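Local coordinates for uncharacterized protein Dfer_1899 (Dyadobacter fermentans, PDB 5HX0) that is of unknown function but folds as a six-bladed beta-propeller related to non-viral sialidases, consistent with binding or processing glycans, at residues S175-G178 with G179-Q183; N196-A199 with M200-L204; I64-K67 with N68-V72; I341-E345 with C346-A350. All blocks are in the same frame, centred on the assembly; numbering follows the deposited sequence.

All four contacts are tight turns on the periphery of a six-bladed propeller, none of them deep in its core. Contact 1 is the most surface-exposed, whereas contacts 2, 3 and 4 are partly buried. Contacts 1 and 4 occupy the same place in their blades, between the last two strands. In all four a side-chain oxygen takes up backbone N-H groups; contacts 1 and 4 add a carboxylate that does so. Contact 3 closes the hairpin of the first two strands of its blade, and contact 2 has the same type I turn with a G1 bulge within a long connection between blades. Contacts 1 and 3 meet where Lys66 NZ reaches Gly178 O.

Contact 1: S175-G178 with G179-Q183; sequences STDG and GKSWQ
Ser175 and Asp177 point their oxygens into the loop formed by the following residues, and with Gly179, Ser181 and Trp182 they make up an Asp-box, the turn that recurs between the third and fourth strands of blades in sialidase-like propellers. With chi1 at 176° Ser175 OG swings away from its own N and beside the carbonyl carbon, which brings it within reach of the N-H groups of the turn. There it accepts the N-H of Gly179 (OG to N 2.8 Å) and, less closely, that of Asp177 (OG to N 3.3 Å), the latter closing an ST turn. The Asp177 carboxylate faces Ser181 and takes two bonds from it, one to each oxygen and both on the syn side though somewhat out of the carboxylate plane: OD1 meets Ser181 N at 2.8 Å in a nearly straight bond (163°), and OD2 meets Ser181 OG at 2.8 Å. This paired grip fixes the rotation of the carboxylate. Gly179 has a positive phi (86°) and lets its CA lie over the same face of the Trp182 indole as Ser175 CB, while the ring also touches Ile137 and Cys139 of the strand 137-145. Lys180 packs against Lys180 of the second subunit. Over the indole, Ser175 CB makes a CH-pi contact, standing 3.9 Å from the centroid of the six-membered ring of Trp182.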
loop_
_atom_site.group_PDB
_atom_site.type_symbol
_atom_site.label_atom_id
_atom_site.label_comp_id
_atom_site.label_asym_id
_atom_site.label_seq_id
_atom_site.Cartn_x
_atom_site.Cartn_y
_atom_site.Cartn_z
ATOM N N SER A 175 -11.136 2.246 -13.690
ATOM C CA SER A 175 -10.503 3.438 -14.228
ATOM C C SER A 175 -11.198 3.846 -15.513
ATOM O O SER A 175 -11.427 3.013 -16.398
ATOM C CB SER A 175 -9.019 3.229 -14.491
ATOM O OG SER A 175 -8.453 4.381 -15.099
ATOM N N THR A 176 -11.523 5.135 -15.613
ATOM C CA THR A 176 -12.052 5.706 -16.843
ATOM C C THR A 176 -11.058 6.658 -17.501
ATOM O O THR A 176 -11.427 7.392 -18.428
ATOM C CB THR A 176 -13.382 6.421 -16.566
ATOM O OG1 THR A 176 -13.180 7.397 -15.546
ATOM C CG2 THR A 176 -14.440 5.430 -16.084
ATOM N N ASP A 177 -9.801 6.658 -17.054
ATOM C CA ASP A 177 -8.788 7.517 -17.650
ATOM C C ASP A 177 -7.582 6.710 -18.101
ATOM O O ASP A 177 -6.450 7.194 -18.058
ATOM C CB ASP A 177 -8.371 8.656 -16.701
ATOM C CG ASP A 177 -7.849 8.177 -15.344
ATOM O OD1 ASP A 177 -7.507 6.985 -15.150
ATOM O OD2 ASP A 177 -7.739 9.044 -14.455
ATOM N N GLY A 178 -7.810 5.477 -18.551
ATOM C CA GLY A 178 -6.705 4.690 -19.063
ATOM C C GLY A 178 -5.763 4.144 -18.011
ATOM O O GLY A 178 -4.613 3.842 -18.324
ATOM N N GLY A 179 -6.205 4.015 -16.768
ATOM C CA GLY A 179 -5.318 3.525 -15.731
ATOM C C GLY A 179 -4.478 4.593 -15.072
ATOM O O GLY A 179 -3.594 4.262 -14.274
ATOM N N LYS A 180 -4.721 5.866 -15.376
ATOM C CA LYS A 180 -3.998 6.920 -14.675
ATOM C C LYS A 180 -4.426 6.984 -13.214
ATOM O O LYS A 180 -3.596 7.202 -12.323
ATOM C CB LYS A 180 -4.231 8.253 -15.378
ATOM C CG LYS A 180 -3.295 9.376 -14.945
ATOM C CD LYS A 180 -3.733 10.701 -15.578
ATOM C CE LYS A 180 -2.927 11.900 -15.069
ATOM N NZ LYS A 180 -1.513 11.918 -15.556
ATOM N N SER A 181 -5.715 6.791 -12.950
ATOM C CA SER A 181 -6.218 6.750 -11.589
ATOM C C SER A 181 -7.294 5.684 -11.498
ATOM O O SER A 181 -7.922 5.321 -12.493
ATOM C CB SER A 181 -6.782 8.103 -11.137
ATOM O OG SER A 181 -8.019 8.375 -11.756
ATOM N N TRP A 182 -7.513 5.202 -10.276
ATOM C CA TRP A 182 -8.432 4.097 -10.023
ATOM C C TRP A 182 -9.431 4.531 -8.972
ATOM O O TRP A 182 -9.048 5.087 -7.938
ATOM C CB TRP A 182 -7.657 2.857 -9.554
ATOM C CG TRP A 182 -6.653 2.403 -10.557
ATOM C CD1 TRP A 182 -5.345 2.796 -10.658
ATOM C CD2 TRP A 182 -6.878 1.482 -11.627
ATOM N NE1 TRP A 182 -4.743 2.166 -11.720
ATOM C CE2 TRP A 182 -5.661 1.353 -12.330
ATOM C CE3 TRP A 182 -7.990 0.745 -12.055
ATOM C CZ2 TRP A 182 -5.520 0.521 -13.431
ATOM C CZ3 TRP A 182 -7.840 -0.087 -13.156
ATOM C CH2 TRP A 182 -6.622 -0.187 -13.826
ATOM N N GLN A 183 -10.705 4.292 -9.241
ATOM C CA GLN A 183 -11.751 4.607 -8.292
ATOM C C GLN A 183 -12.280 3.311 -7.693
ATOM O O GLN A 183 -12.138 2.231 -8.274
ATOM C CB GLN A 183 -12.868 5.406 -8.969
ATOM C CG GLN A 183 -12.449 6.870 -9.241
ATOM C CD GLN A 183 -11.419 6.990 -10.359
ATOM O OE1 GLN A 183 -11.630 6.474 -11.446
ATOM N NE2 GLN A 183 -10.296 7.678 -10.091
HETATM O O HOH W 1 -10.350 6.885 -13.571
#

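Contact 2: N196-A199 with M200-L204; sequences NYTA and MGEKL
Thr198 OG1 is gripped by two backbone donors from the residues that follow: Met200 N at 3.0 Å and Glu202 N at 3.2 Å. The hydroxyl reaches them because chi1 (74°) sets OG1 between the backbone N and the carbonyl carbon, facing the two N-H groups. The methyl CG2, beside the backbone N, is sent instead toward the Leu204 side chain, where it lies 4.0 Å from Leu204 CD1. The shortest bond of the contact also belongs to Thr198: its N-H points at Glu202 O (N to O 2.7 Å, angle 162°), arriving nearly along the C=O axis. In the other direction Gly201 N meets Thr198 O from above the carbonyl plane, closing a type I beta turn from Thr198 to Gly201. With Gly201 at positive phi and the Thr198-Glu202 bond next to it, the turn carries a G1 beta bulge, and beyond it the backbones are joined by a single bridge, Tyr197 with Lys203, and by the bond from Leu204 N to Asn196 O (3.2 Å). This small hairpin-like loop belongs to the long connection between strands 183-186 and 213-214. Outside the turn, Tyr197 and Lys203 run side by side in the same direction, Lys203 CG coming within 3.7 Å of Tyr197 CE1, while Lys156 makes a cation-pi contact with the Tyr197 ring. Ala199 rests on Val166 and Leu168 of strand 165-175. Selenomethionine 200 (Met200) turns its end away from the loop and packs on Phe84 of the second subunit.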
loop_
_atom_site.group_PDB
_atom_site.type_symbol
_atom_site.label_atom_id
_atom_site.label_comp_id
_atom_site.label_asym_id
_atom_site.label_seq_id
_atom_site.Cartn_x
_atom_site.Cartn_y
_atom_site.Cartn_z
ATOM N N ASN A 196 -19.259 -18.000 3.559
ATOM C CA ASN A 196 -18.332 -17.326 4.463
ATOM C C ASN A 196 -18.748 -15.886 4.768
ATOM O O ASN A 196 -19.470 -15.237 4.002
ATOM C CB ASN A 196 -16.921 -17.307 3.879
ATOM C CG ASN A 196 -16.285 -18.658 3.885
ATOM O OD1 ASN A 196 -15.912 -19.185 2.838
ATOM N ND2 ASN A 196 -16.170 -19.245 5.062
ATOM N N TYR A 197 -18.274 -15.404 5.922
ATOM C CA TYR A 197 -18.197 -13.989 6.258
ATOM C C TYR A 197 -16.755 -13.514 6.115
ATOM O O TYR A 197 -15.814 -14.289 6.301
ATOM C CB TYR A 197 -18.683 -13.734 7.696
ATOM C CG TYR A 197 -20.161 -14.028 7.862
ATOM C CD1 TYR A 197 -21.111 -13.053 7.579
ATOM C CD2 TYR A 197 -20.601 -15.278 8.266
ATOM C CE1 TYR A 197 -22.469 -13.307 7.695
ATOM C CE2 TYR A 197 -21.968 -15.549 8.392
ATOM C CZ TYR A 197 -22.892 -14.554 8.105
ATOM O OH TYR A 197 -24.245 -14.792 8.223
ATOM N N THR A 198 -16.587 -12.226 5.792
ATOM C CA THR A 198 -15.250 -11.639 5.731
ATOM C C THR A 198 -14.646 -11.493 7.129
ATOM O O THR A 198 -15.321 -11.624 8.146
ATOM C CB THR A 198 -15.269 -10.249 5.098
ATOM O OG1 THR A 198 -15.820 -9.309 6.035
ATOM C CG2 THR A 198 -16.081 -10.223 3.802
ATOM N N ALA A 199 -13.358 -11.131 7.167
ATOM C CA ALA A 199 -12.715 -10.874 8.449
ATOM C C ALA A 199 -13.335 -9.699 9.200
ATOM O O ALA A 199 -13.006 -9.485 10.373
ATOM C CB ALA A 199 -11.230 -10.612 8.247
HETATM N N MSE A 200 -14.217 -8.937 8.570
HETATM C CA MSE A 200 -14.788 -7.791 9.251
HETATM C C MSE A 200 -16.264 -7.999 9.467
HETATM O O MSE A 200 -16.992 -7.056 9.762
HETATM C CB MSE A 200 -14.495 -6.519 8.447
HETATM C CG MSE A 200 -13.034 -6.514 7.965
HETATM SE SE MSE A 200 -12.405 -4.766 7.308
HETATM C CE MSE A 200 -12.465 -5.226 5.422
ATOM N N GLY A 201 -16.710 -9.242 9.293
ATOM C CA GLY A 201 -18.069 -9.621 9.622
ATOM C C GLY A 201 -19.109 -9.400 8.547
ATOM O O GLY A 201 -20.300 -9.571 8.828
ATOM N N GLU A 202 -18.715 -9.024 7.337
ATOM C CA GLU A 202 -19.671 -8.840 6.257
ATOM C C GLU A 202 -19.882 -10.167 5.537
ATOM O O GLU A 202 -19.014 -11.042 5.554
ATOM C CB GLU A 202 -19.169 -7.788 5.265
ATOM C CG GLU A 202 -18.685 -6.495 5.909
ATOM C CD GLU A 202 -19.800 -5.477 6.083
ATOM O OE1 GLU A 202 -20.639 -5.350 5.161
ATOM O OE2 GLU A 202 -19.843 -4.807 7.143
ATOM N N LYS A 203 -21.036 -10.311 4.889
ATOM C CA LYS A 203 -21.196 -11.451 3.992
ATOM C C LYS A 203 -20.190 -11.326 2.855
ATOM O O LYS A 203 -19.995 -10.243 2.296
ATOM C CB LYS A 203 -22.622 -11.527 3.452
ATOM C CG LYS A 203 -23.656 -11.901 4.542
ATOM C CD LYS A 203 -24.952 -12.436 3.937
ATOM C CE LYS A 203 -25.672 -11.371 3.123
ATOM N NZ LYS A 203 -26.280 -10.317 3.982
ATOM N N LEU A 204 -19.536 -12.433 2.524
ATOM C CA LEU A 204 -18.332 -12.358 1.679
ATOM C C LEU A 204 -18.658 -11.925 0.251
ATOM O O LEU A 204 -19.391 -12.633 -0.451
ATOM C CB LEU A 204 -17.614 -13.704 1.664
ATOM C CG LEU A 204 -16.197 -13.665 1.072
ATOM C CD1 LEU A 204 -15.165 -13.756 2.172
ATOM C CD2 LEU A 204 -15.993 -14.776 0.027
#

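Contact 3: I64-K67 with N68-V72; sequences IKKK and NGEIV
Lys66 and Glu70 are brought alongside each other by different torsions: Lys66 CG lies anti to its carbonyl carbon (chi1 -58°) and the chain bends at chi3, whereas Glu70, with chi1 at -176°, sets CG beside its carbonyl carbon and runs straight on. Both side chains point the same way, and Lys66 NZ forms a long salt bridge with Glu70 OE1 (3.6 Å). Water 2 ties this pair to Asn68: it accepts from Lys66 NZ at 2.6 Å and from Asn68 ND2 at 2.9 Å, and donates weakly to Glu70 OE1. The Asn68 amide also takes up a backbone N-H two residues on, OD1 accepting Glu70 N at 3.0 Å in an Asx turn. In the backbone, a type I turn from Lys66 to Gly69 with a G1 beta bulge closes the hairpin. Lys66 N donates almost straight to Glu70 O (2.8 Å, 176°), and Gly69 N returns to Lys66 O. The ladder then runs through the non-hydrogen-bonded pair Lys65-Ile71 to the hydrogen-bonded pair Ile64-Val72, the two pairs on opposite faces. Lys65 NZ bonds Gln373 O, and Lys66 NZ bonds Gly178 O. The hairpin joins strands 56-65 and 71-79, its Ile64 side touching Leu129 and Gln131 of strand 123-131 and its Lys65-Ile71 side resting on Val372 and Leu374 of strand 367-375.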
loop_
_atom_site.group_PDB
_atom_site.type_symbol
_atom_site.label_atom_id
_atom_site.label_comp_id
_atom_site.label_asym_id
_atom_site.label_seq_id
_atom_site.Cartn_x
_atom_site.Cartn_y
_atom_site.Cartn_z
ATOM N N ILE A 64 -3.544 -6.109 -20.666
ATOM C CA ILE A 64 -4.390 -5.516 -21.704
ATOM C C ILE A 64 -3.482 -4.677 -22.596
ATOM O O ILE A 64 -2.338 -4.389 -22.246
ATOM C CB ILE A 64 -5.505 -4.641 -21.103
ATOM C CG1 ILE A 64 -4.835 -3.536 -20.270
ATOM C CG2 ILE A 64 -6.448 -5.492 -20.201
ATOM C CD1 ILE A 64 -5.709 -2.378 -19.932
ATOM N N LYS A 65 -3.991 -4.293 -23.763
ATOM C CA LYS A 65 -3.302 -3.327 -24.624
ATOM C C LYS A 65 -4.272 -2.195 -24.934
ATOM O O LYS A 65 -5.354 -2.442 -25.468
ATOM C CB LYS A 65 -2.786 -3.971 -25.922
ATOM C CG LYS A 65 -2.036 -2.971 -26.809
ATOM C CD LYS A 65 -1.450 -3.618 -28.077
ATOM C CE LYS A 65 -2.484 -3.773 -29.198
ATOM N NZ LYS A 65 -3.426 -4.940 -29.067
ATOM N N LYS A 66 -3.901 -0.965 -24.578
ATOM C CA LYS A 66 -4.819 0.155 -24.742
ATOM C C LYS A 66 -4.860 0.613 -26.195
ATOM O O LYS A 66 -3.989 0.279 -26.999
ATOM C CB LYS A 66 -4.402 1.327 -23.855
ATOM C CG LYS A 66 -4.340 0.958 -22.383
ATOM C CD LYS A 66 -4.411 2.213 -21.505
ATOM C CE LYS A 66 -3.189 3.054 -21.660
ATOM N NZ LYS A 66 -3.309 4.334 -20.880
ATOM N N LYS A 67 -5.892 1.401 -26.515
ATOM C CA LYS A 67 -6.043 1.919 -27.875
ATOM C C LYS A 67 -4.820 2.728 -28.304
ATOM O O LYS A 67 -4.434 2.690 -29.478
ATOM C CB LYS A 67 -7.320 2.767 -27.958
ATOM C CG LYS A 67 -7.748 3.175 -29.383
ATOM C CD LYS A 67 -8.473 2.045 -30.118
ATOM C CE LYS A 67 -9.194 2.575 -31.394
ATOM N NZ LYS A 67 -9.935 1.427 -32.073
ATOM N N ASN A 68 -4.148 3.403 -27.355
ATOM C CA ASN A 68 -2.961 4.181 -27.699
ATOM C C ASN A 68 -1.697 3.342 -27.838
ATOM O O ASN A 68 -0.617 3.916 -27.992
ATOM C CB ASN A 68 -2.732 5.294 -26.667
ATOM C CG ASN A 68 -2.304 4.768 -25.306
ATOM O OD1 ASN A 68 -2.087 3.574 -25.101
ATOM N ND2 ASN A 68 -2.168 5.678 -24.366
ATOM N N GLY A 69 -1.791 2.018 -27.791
ATOM C CA GLY A 69 -0.647 1.159 -28.017
ATOM C C GLY A 69 0.064 0.694 -26.757
ATOM O O GLY A 69 0.891 -0.225 -26.832
ATOM N N GLU A 70 -0.233 1.295 -25.606
ATOM C CA GLU A 70 0.455 0.933 -24.375
ATOM C C GLU A 70 -0.090 -0.383 -23.840
ATOM O O GLU A 70 -1.297 -0.530 -23.637
ATOM C CB GLU A 70 0.295 2.038 -23.332
ATOM C CG GLU A 70 1.081 1.771 -22.049
ATOM C CD GLU A 70 1.067 2.998 -21.144
ATOM O OE1 GLU A 70 0.098 3.165 -20.374
ATOM O OE2 GLU A 70 2.010 3.809 -21.234
ATOM N N ILE A 71 0.806 -1.339 -23.608
ATOM C CA ILE A 71 0.468 -2.595 -22.964
ATOM C C ILE A 71 0.617 -2.408 -21.461
ATOM O O ILE A 71 1.665 -1.959 -20.982
ATOM C CB ILE A 71 1.389 -3.718 -23.475
ATOM C CG1 ILE A 71 1.314 -3.809 -25.005
ATOM C CG2 ILE A 71 1.052 -5.062 -22.801
ATOM C CD1 ILE A 71 2.539 -4.478 -25.612
ATOM N N VAL A 72 -0.427 -2.738 -20.709
ATOM C CA VAL A 72 -0.427 -2.572 -19.257
ATOM C C VAL A 72 -0.575 -3.953 -18.641
ATOM O O VAL A 72 -1.591 -4.623 -18.860
ATOM C CB VAL A 72 -1.566 -1.656 -18.786
ATOM C CG1 VAL A 72 -1.457 -1.453 -17.246
ATOM C CG2 VAL A 72 -1.525 -0.334 -19.523
HETATM O O HOH W 2 -1.144 5.549 -21.660
#

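Contact 4: I341-E345 with C346-A350; sequences ILNAE and CTDFA
Among the polar contacts, Asn343 makes three hydrogen bonds to Thr347 and Asp348. Its OD1 takes the N-H of Thr347 in the carbonyl plane, on a lone pair (OD1 to N 3.0 Å), while ND2 donates to Thr347 OG1, also at 3.0 Å. Its backbone N donates to Asp348 OD1 at 2.9 Å, on the syn side but tilted 30° out of the carboxylate plane. The backbone itself closes a type I turn through Cys346 N and Asn343 O (2.9 Å), and water 3 donates to both Asp348 OD2 and Ile341 O. Flat groups stack: the amide of Asn343 and the carboxylate of Asp348 come from opposite directions, their planes 5° apart, with ND2 only 3.2 Å from Asp348 CG. Apolar packing comes from Leu342, whose branches part, CD1 to Cys346 CB (4.0 Å) and CD2 to Phe349 CB (3.9 Å); Phe349 goes on to Ile291 and Met307 of the neighbouring blade. The turn follows strand 336-342 and leads to strand 354-358, the last of its blade. Because both ends of the Asn343 amide are engaged, its orientation is settled: turned over, ND2 would face the Thr347 N-H, donor against donor.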
loop_
_atom_site.group_PDB
_atom_site.type_symbol
_atom_site.label_atom_id
_atom_site.label_comp_id
_atom_site.label_asym_id
_atom_site.label_seq_id
_atom_site.Cartn_x
_atom_site.Cartn_y
_atom_site.Cartn_z
ATOM N N ILE A 341 -5.063 -23.978 -29.436
ATOM C CA ILE A 341 -5.883 -23.042 -30.191
ATOM C C ILE A 341 -7.167 -23.754 -30.585
ATOM O O ILE A 341 -7.128 -24.745 -31.320
ATOM C CB ILE A 341 -5.141 -22.512 -31.428
ATOM C CG1 ILE A 341 -3.903 -21.715 -31.006
ATOM C CG2 ILE A 341 -6.095 -21.676 -32.295
ATOM C CD1 ILE A 341 -3.114 -21.157 -32.200
ATOM N N LEU A 342 -8.294 -23.252 -30.096
ATOM C CA LEU A 342 -9.592 -23.858 -30.346
ATOM C C LEU A 342 -10.255 -23.197 -31.547
ATOM O O LEU A 342 -9.911 -22.075 -31.932
ATOM C CB LEU A 342 -10.479 -23.718 -29.109
ATOM C CG LEU A 342 -9.874 -24.164 -27.772
ATOM C CD1 LEU A 342 -10.927 -24.072 -26.683
ATOM C CD2 LEU A 342 -9.320 -25.590 -27.882
ATOM N N ASN A 343 -11.215 -23.904 -32.147
ATOM C CA ASN A 343 -12.030 -23.262 -33.173
ATOM C C ASN A 343 -12.888 -22.159 -32.533
ATOM O O ASN A 343 -12.944 -22.009 -31.305
ATOM C CB ASN A 343 -12.887 -24.297 -33.922
ATOM C CG ASN A 343 -13.798 -25.118 -32.999
ATOM O OD1 ASN A 343 -14.230 -24.658 -31.946
ATOM N ND2 ASN A 343 -14.100 -26.350 -33.420
ATOM N N ALA A 344 -13.556 -21.371 -33.384
ATOM C CA ALA A 344 -14.256 -20.173 -32.903
ATOM C C ALA A 344 -15.280 -20.502 -31.820
ATOM O O ALA A 344 -15.451 -19.740 -30.863
ATOM C CB ALA A 344 -14.929 -19.465 -34.077
ATOM N N GLU A 345 -15.960 -21.636 -31.938
ATOM C CA GLU A 345 -16.992 -21.966 -30.960
ATOM C C GLU A 345 -16.463 -22.782 -29.778
ATOM O O GLU A 345 -17.245 -23.161 -28.897
ATOM C CB GLU A 345 -18.142 -22.691 -31.669
ATOM C CG GLU A 345 -18.867 -21.773 -32.665
ATOM C CD GLU A 345 -19.492 -20.547 -32.001
ATOM O OE1 GLU A 345 -20.169 -20.721 -30.967
ATOM O OE2 GLU A 345 -19.294 -19.404 -32.504
ATOM N N CYS A 346 -15.151 -23.040 -29.727
ATOM C CA CYS A 346 -14.508 -23.684 -28.574
ATOM C C CYS A 346 -15.063 -25.087 -28.324
ATOM O O CYS A 346 -15.236 -25.501 -27.178
ATOM C CB CYS A 346 -14.632 -22.831 -27.306
ATOM S SG CYS A 346 -13.882 -21.177 -27.423
ATOM N N THR A 347 -15.318 -25.835 -29.402
ATOM C CA THR A 347 -15.852 -27.191 -29.285
ATOM C C THR A 347 -14.792 -28.275 -29.437
ATOM O O THR A 347 -15.031 -29.419 -29.033
ATOM C CB THR A 347 -16.947 -27.436 -30.337
ATOM O OG1 THR A 347 -16.408 -27.256 -31.658
ATOM C CG2 THR A 347 -18.106 -26.476 -30.148
ATOM N N ASP A 348 -13.629 -27.949 -29.995
ATOM C CA ASP A 348 -12.659 -28.957 -30.399
ATOM C C ASP A 348 -11.476 -29.054 -29.436
ATOM O O ASP A 348 -10.356 -29.367 -29.856
ATOM C CB ASP A 348 -12.179 -28.675 -31.823
ATOM C CG ASP A 348 -11.397 -27.379 -31.941
ATOM O OD1 ASP A 348 -11.451 -26.541 -31.019
ATOM O OD2 ASP A 348 -10.738 -27.201 -32.980
ATOM N N PHE A 349 -11.717 -28.824 -28.144
ATOM C CA PHE A 349 -10.616 -28.812 -27.182
ATOM C C PHE A 349 -9.954 -30.179 -27.070
ATOM O O PHE A 349 -8.781 -30.270 -26.701
ATOM C CB PHE A 349 -11.129 -28.353 -25.814
ATOM C CG PHE A 349 -12.503 -28.875 -25.497
ATOM C CD1 PHE A 349 -12.672 -30.165 -25.013
ATOM C CD2 PHE A 349 -13.625 -28.099 -25.718
ATOM C CE1 PHE A 349 -13.949 -30.657 -24.736
ATOM C CE2 PHE A 349 -14.911 -28.590 -25.450
ATOM C CZ PHE A 349 -15.064 -29.866 -24.947
ATOM N N ALA A 350 -10.682 -31.255 -27.383
ATOM C CA ALA A 350 -10.098 -32.584 -27.283
ATOM C C ALA A 350 -9.158 -32.903 -28.431
ATOM O O ALA A 350 -8.285 -33.760 -28.277
ATOM C CB ALA A 350 -11.206 -33.641 -27.225
HETATM O O HOH W 3 -8.740 -25.694 -33.514
#